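Pseudouridylate synthase RPUSD4, mitochondrial (Homo sapiens, PDB 5UBA) isomerises uridine to pseudouridine in mitochondrial RNAs, including 16S ribosomal RNA, a modification needed to assemble that RNA into a working mitochondrial ribosome. Local coordinates at residues L78-D83 against V89-W94; G28-H31 against V37-N40. One frame throughout, in Å; residues are numbered along the deposited sequence.

Interaction 1 (L78-D83 against V89-W94); sequences LCHRLD and VMVLAW
Leu78 pairs with Leu92 across an antiparallel, non-hydrogen-bonded bridge, their CA atoms 5.1 Å apart. The two leucines run alongside each other, Leu78 CD2 to Leu92 CD2 at 4.2 Å. Leu78 CD2 also meets the terminal methyl CE of Met90 at 3.6 Å. Met90 reaches this far because its chain is fully extended. Beyond this pair the first segment leaves the sheet. Cys79 turns its side chain toward strand 89-93. Its SG rests on Ala93 CB at 3.7 Å, and Val91 CG1 lies a little farther off. One water bridges the gap: it accepts from Cys79 N and donates to His80 O and Val91 O, the last at 2.7 Å. His80 carries the main direct polar link. Its CG stands between the backbone N and the carbonyl carbon (chi1 65°), which swings the ring in toward the strand. Val91 N donates to His80 NE2 over 2.9 Å, almost straight at 179° and near the ring plane. The ring also stacks with Phe106 of helix 96-107. Cut back to an alanine, this position is likely to leave Val91 N without its acceptor and open a gap beside Phe106. Leu82 CD1 packs near Val89 O at 3.6 Å and touches Met90 CB. The segment ends at Asp83, by similarity the active-site aspartate, whose OD1 forms a salt bridge with Lys198 NZ. As an acceptor, NE2 of His80 carries no proton. The histidine and the water together replace strand pairing, tying the loop leading to the probable catalytic aspartate to the sheet.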
loop_
_atom_site.group_PDB
_atom_site.type_symbol
_atom_site.label_atom_id
_atom_site.label_comp_id
_atom_site.label_asym_id
_atom_site.label_seq_id
_atom_site.Cartn_x
_atom_site.Cartn_y
_atom_site.Cartn_z
ATOM N N LEU A 78 -12.566 -5.117 -11.777
ATOM C CA LEU A 78 -11.907 -4.788 -10.505
ATOM C C LEU A 78 -12.558 -5.567 -9.363
ATOM O O LEU A 78 -13.794 -5.739 -9.326
ATOM C CB LEU A 78 -12.056 -3.302 -10.185
ATOM C CG LEU A 78 -11.407 -2.293 -11.136
ATOM C CD1 LEU A 78 -11.804 -0.871 -10.775
ATOM C CD2 LEU A 78 -9.893 -2.471 -11.159
ATOM N N CYS A 79 -11.710 -6.051 -8.455
ATOM C CA CYS A 79 -12.160 -6.694 -7.198
ATOM C C CYS A 79 -11.834 -5.939 -5.917
ATOM O O CYS A 79 -12.393 -6.254 -4.875
ATOM C CB CYS A 79 -11.527 -8.065 -7.108
ATOM S SG CYS A 79 -12.018 -9.199 -8.434
ATOM N N HIS A 80 -10.867 -5.040 -5.969
ATOM C CA HIS A 80 -10.409 -4.246 -4.837
ATOM C C HIS A 80 -9.490 -3.168 -5.380
ATOM O O HIS A 80 -9.100 -3.200 -6.551
ATOM C CB HIS A 80 -9.680 -5.110 -3.802
ATOM C CG HIS A 80 -8.403 -5.701 -4.293
ATOM N ND1 HIS A 80 -7.187 -5.403 -3.705
ATOM C CD2 HIS A 80 -8.146 -6.596 -5.280
ATOM C CE1 HIS A 80 -6.241 -6.106 -4.305
ATOM N NE2 HIS A 80 -6.787 -6.798 -5.291
ATOM N N ARG A 81 -9.141 -2.220 -4.536
ATOM C CA ARG A 81 -8.353 -1.078 -5.001
ATOM C C ARG A 81 -7.025 -1.015 -4.262
ATOM O O ARG A 81 -6.900 -1.499 -3.137
ATOM C CB ARG A 81 -9.167 0.225 -4.853
ATOM C CG ARG A 81 -9.173 0.890 -3.480
ATOM C CD ARG A 81 -9.710 0.010 -2.372
ATOM N N LEU A 82 -6.032 -0.472 -4.948
ATOM C CA LEU A 82 -4.753 -0.071 -4.381
ATOM C C LEU A 82 -4.558 1.380 -4.726
ATOM O O LEU A 82 -4.995 1.828 -5.784
ATOM C CB LEU A 82 -3.590 -0.847 -5.003
ATOM C CG LEU A 82 -3.434 -2.330 -4.710
ATOM C CD1 LEU A 82 -2.177 -2.853 -5.386
ATOM C CD2 LEU A 82 -3.425 -2.606 -3.216
ATOM N N ASP A 83 -3.901 2.129 -3.851
ATOM C CA ASP A 83 -3.557 3.514 -4.137
ATOM C C ASP A 83 -2.479 3.647 -5.199
ATOM O O ASP A 83 -1.716 2.712 -5.461
ATOM C CB ASP A 83 -3.141 4.233 -2.839
ATOM C CG ASP A 83 -4.288 4.380 -1.860
ATOM O OD1 ASP A 83 -5.463 4.557 -2.278
ATOM O OD2 ASP A 83 -4.008 4.371 -0.649
ATOM N N VAL A 89 0.309 -6.740 -5.411
ATOM C CA VAL A 89 -0.733 -7.721 -5.753
ATOM C C VAL A 89 -2.094 -7.074 -5.967
ATOM O O VAL A 89 -2.628 -6.381 -5.102
ATOM C CB VAL A 89 -0.895 -8.804 -4.649
ATOM C CG1 VAL A 89 -1.979 -9.805 -5.068
ATOM C CG2 VAL A 89 0.387 -9.565 -4.402
ATOM N N MET A 90 -2.665 -7.318 -7.142
ATOM C CA MET A 90 -3.988 -6.788 -7.476
ATOM C C MET A 90 -4.771 -7.840 -8.268
ATOM O O MET A 90 -4.341 -8.282 -9.340
ATOM C CB MET A 90 -3.884 -5.463 -8.235
ATOM C CG MET A 90 -5.227 -4.825 -8.518
ATOM S SD MET A 90 -4.984 -3.247 -9.339
ATOM C CE MET A 90 -6.691 -2.819 -9.651
ATOM N N VAL A 91 -5.933 -8.213 -7.726
ATOM C CA VAL A 91 -6.783 -9.265 -8.262
ATOM C C VAL A 91 -7.873 -8.668 -9.172
ATOM O O VAL A 91 -8.577 -7.738 -8.799
ATOM C CB VAL A 91 -7.480 -10.042 -7.117
ATOM C CG1 VAL A 91 -8.399 -11.111 -7.669
ATOM C CG2 VAL A 91 -6.464 -10.652 -6.170
ATOM N N LEU A 92 -7.949 -9.225 -10.373
ATOM C CA LEU A 92 -8.990 -8.916 -11.344
ATOM C C LEU A 92 -9.770 -10.194 -11.613
ATOM O O LEU A 92 -9.252 -11.286 -11.461
ATOM C CB LEU A 92 -8.352 -8.455 -12.662
ATOM C CG LEU A 92 -7.358 -7.307 -12.575
ATOM C CD1 LEU A 92 -6.709 -7.019 -13.934
ATOM C CD2 LEU A 92 -8.029 -6.070 -12.054
ATOM N N ALA A 93 -11.041 -10.047 -12.015
ATOM C CA ALA A 93 -11.887 -11.192 -12.337
ATOM C C ALA A 93 -12.500 -11.095 -13.726
ATOM O O ALA A 93 -12.916 -10.017 -14.138
ATOM C CB ALA A 93 -13.010 -11.316 -11.336
ATOM N N TRP A 94 -12.615 -12.234 -14.366
ATOM C CA TRP A 94 -13.271 -12.318 -15.679
ATOM C C TRP A 94 -14.780 -12.035 -15.633
ATOM O O TRP A 94 -15.310 -11.345 -16.504
ATOM C CB TRP A 94 -13.044 -13.720 -16.246
ATOM C CG TRP A 94 -11.660 -13.947 -16.688
ATOM C CD1 TRP A 94 -10.744 -14.802 -16.160
ATOM C CD2 TRP A 94 -11.024 -13.301 -17.794
ATOM N NE1 TRP A 94 -9.558 -14.715 -16.865
ATOM C CE2 TRP A 94 -9.705 -13.794 -17.864
ATOM C CE3 TRP A 94 -11.438 -12.334 -18.716
ATOM C CZ2 TRP A 94 -8.788 -13.365 -18.851
ATOM C CZ3 TRP A 94 -10.534 -11.918 -19.700
ATOM C CH2 TRP A 94 -9.232 -12.429 -19.743
HETATM O O HOH W 1 -8.988 -5.103 -8.514
#

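Interaction 2 (G28-H31 against V37-N40)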
loop_
_atom_site.group_PDB
_atom_site.type_symbol
_atom_site.label_atom_id
_atom_site.label_comp_id
_atom_site.label_asym_id
_atom_site.label_seq_id
_atom_site.Cartn_x
_atom_site.Cartn_y
_atom_site.Cartn_z
ATOM N N GLY A 28 4.004 -9.340 -16.278
ATOM C CA GLY A 28 4.167 -9.479 -14.844
ATOM C C GLY A 28 3.082 -10.242 -14.115
ATOM O O GLY A 28 3.078 -10.266 -12.892
ATOM N N ILE A 29 2.170 -10.873 -14.837
ATOM C CA ILE A 29 1.083 -11.613 -14.193
ATOM C C ILE A 29 1.617 -12.587 -13.158
ATOM O O ILE A 29 2.568 -13.338 -13.399
ATOM C CB ILE A 29 0.186 -12.344 -15.229
ATOM C CG1 ILE A 29 -0.711 -11.322 -15.929
ATOM C CG2 ILE A 29 -0.683 -13.415 -14.578
ATOM C CD1 ILE A 29 -1.464 -11.886 -17.107
ATOM N N LEU A 30 1.007 -12.545 -11.977
ATOM C CA LEU A 30 1.392 -13.383 -10.848
ATOM C C LEU A 30 0.631 -14.687 -10.749
ATOM O O LEU A 30 1.133 -15.657 -10.177
ATOM C CB LEU A 30 1.159 -12.610 -9.541
ATOM C CG LEU A 30 1.860 -11.274 -9.446
ATOM C CD1 LEU A 30 1.449 -10.574 -8.161
ATOM C CD2 LEU A 30 3.364 -11.461 -9.449
ATOM N N HIS A 31 -0.606 -14.688 -11.232
ATOM C CA HIS A 31 -1.485 -15.859 -11.161
ATOM C C HIS A 31 -2.618 -15.726 -12.149
ATOM O O HIS A 31 -3.173 -14.651 -12.313
ATOM C CB HIS A 31 -2.074 -15.986 -9.752
ATOM C CG HIS A 31 -3.063 -17.102 -9.612
ATOM N ND1 HIS A 31 -2.683 -18.400 -9.349
ATOM C CD2 HIS A 31 -4.409 -17.117 -9.725
ATOM C CE1 HIS A 31 -3.763 -19.160 -9.285
ATOM N NE2 HIS A 31 -4.820 -18.410 -9.523
ATOM N N VAL A 37 -7.377 -13.022 -12.832
ATOM C CA VAL A 37 -6.075 -12.592 -13.347
ATOM C C VAL A 37 -5.466 -11.710 -12.262
ATOM O O VAL A 37 -6.035 -10.680 -11.917
ATOM C CB VAL A 37 -6.200 -11.784 -14.647
ATOM C CG1 VAL A 37 -4.820 -11.332 -15.122
ATOM C CG2 VAL A 37 -6.868 -12.629 -15.733
ATOM N N VAL A 38 -4.303 -12.109 -11.753
ATOM C CA VAL A 38 -3.661 -11.354 -10.671
ATOM C C VAL A 38 -2.449 -10.649 -11.256
ATOM O O VAL A 38 -1.543 -11.322 -11.755
ATOM C CB VAL A 38 -3.264 -12.248 -9.487
ATOM C CG1 VAL A 38 -2.732 -11.379 -8.349
ATOM C CG2 VAL A 38 -4.454 -13.090 -9.055
ATOM N N ILE A 39 -2.448 -9.327 -11.169
ATOM C CA ILE A 39 -1.371 -8.495 -11.707
ATOM C C ILE A 39 -0.497 -7.920 -10.591
ATOM O O ILE A 39 -0.841 -7.958 -9.408
ATOM C CB ILE A 39 -1.897 -7.363 -12.608
ATOM C CG1 ILE A 39 -2.755 -6.383 -11.835
ATOM C CG2 ILE A 39 -2.658 -7.936 -13.794
ATOM C CD1 ILE A 39 -3.127 -5.153 -12.617
ATOM N N ASN A 40 0.636 -7.381 -11.018
ATOM C CA ASN A 40 1.553 -6.637 -10.194
ATOM C C ASN A 40 1.413 -5.173 -10.587
ATOM O O ASN A 40 1.908 -4.732 -11.659
ATOM C CB ASN A 40 2.960 -7.177 -10.414
ATOM C CG ASN A 40 4.015 -6.383 -9.685
ATOM O OD1 ASN A 40 3.713 -5.418 -9.003
ATOM N ND2 ASN A 40 5.271 -6.801 -9.834
HETATM O O HOH W 2 5.313 -9.220 -11.619
#
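Val38 is matched by two residues, Leu30 and His31, the classic beta bulge of an antiparallel pair. Two backbone bonds hold it. Leu30 N donates to Val38 O over 2.8 Å, and Val38 N returns a bond of the same length to His31 O. A weaker CA-H...O contact from Ile29 CA to Val38 O, at 3.6 Å, supplements the N-H bond. Side chains pack around the bonds. His31 CB sits against Val38 CG2 at 3.8 Å, and the same methyl lies at the edge of the imidazole ring. With CG anti to the backbone N, the chi1 of 176° carries the ring of His31 away from strand 36-41, and NE2 hydrogen-bonds to Asp33 OD2. Ile29 leans the other way: its CD1 meets Val37 CG1 at 3.9 Å. Leu30 CD1 lies over the backbone of Ile39, 3.7 Å from Ile39 O. At the far end a water joins the segments, donating to Gly28 O and accepting from Asn40 ND2 at 3.0 Å. Farther out, Leu68 of helix 57-69 touches both Ile29 and Val37. Leu271 of strand 269-272 touches both His31 and Val38. The bulge joins the end of helix 15-27 to the sheet edge. Val38 uses both its N-H and its carbonyl here, and the water continues the link where direct backbone bonding stops.

In the fold
Residues 28-40 of interaction 2 come first along the chain, interaction 1 follows, and their centres are about 10 Å apart. Both belong to one antiparallel sheet, ordered 31-32, 36-41, 89-93, 77-78. Strands 36-41 and 89-93 are its central neighbours. Probable hydrogen bonds join them, Ile39 N to Met90 O and Leu92 N to Val37 O. Each interaction adds a short outer strand to this pair, on opposite sides. Helix 57-69 touches side chains of both contacts. Interaction 2 is remote from the probable active site and from the calcium site, whereas interaction 1 ends on Asp83 itself. The sheet thus connects the region after the first helix with the probable active-site loop of this pseudouridine synthase domain.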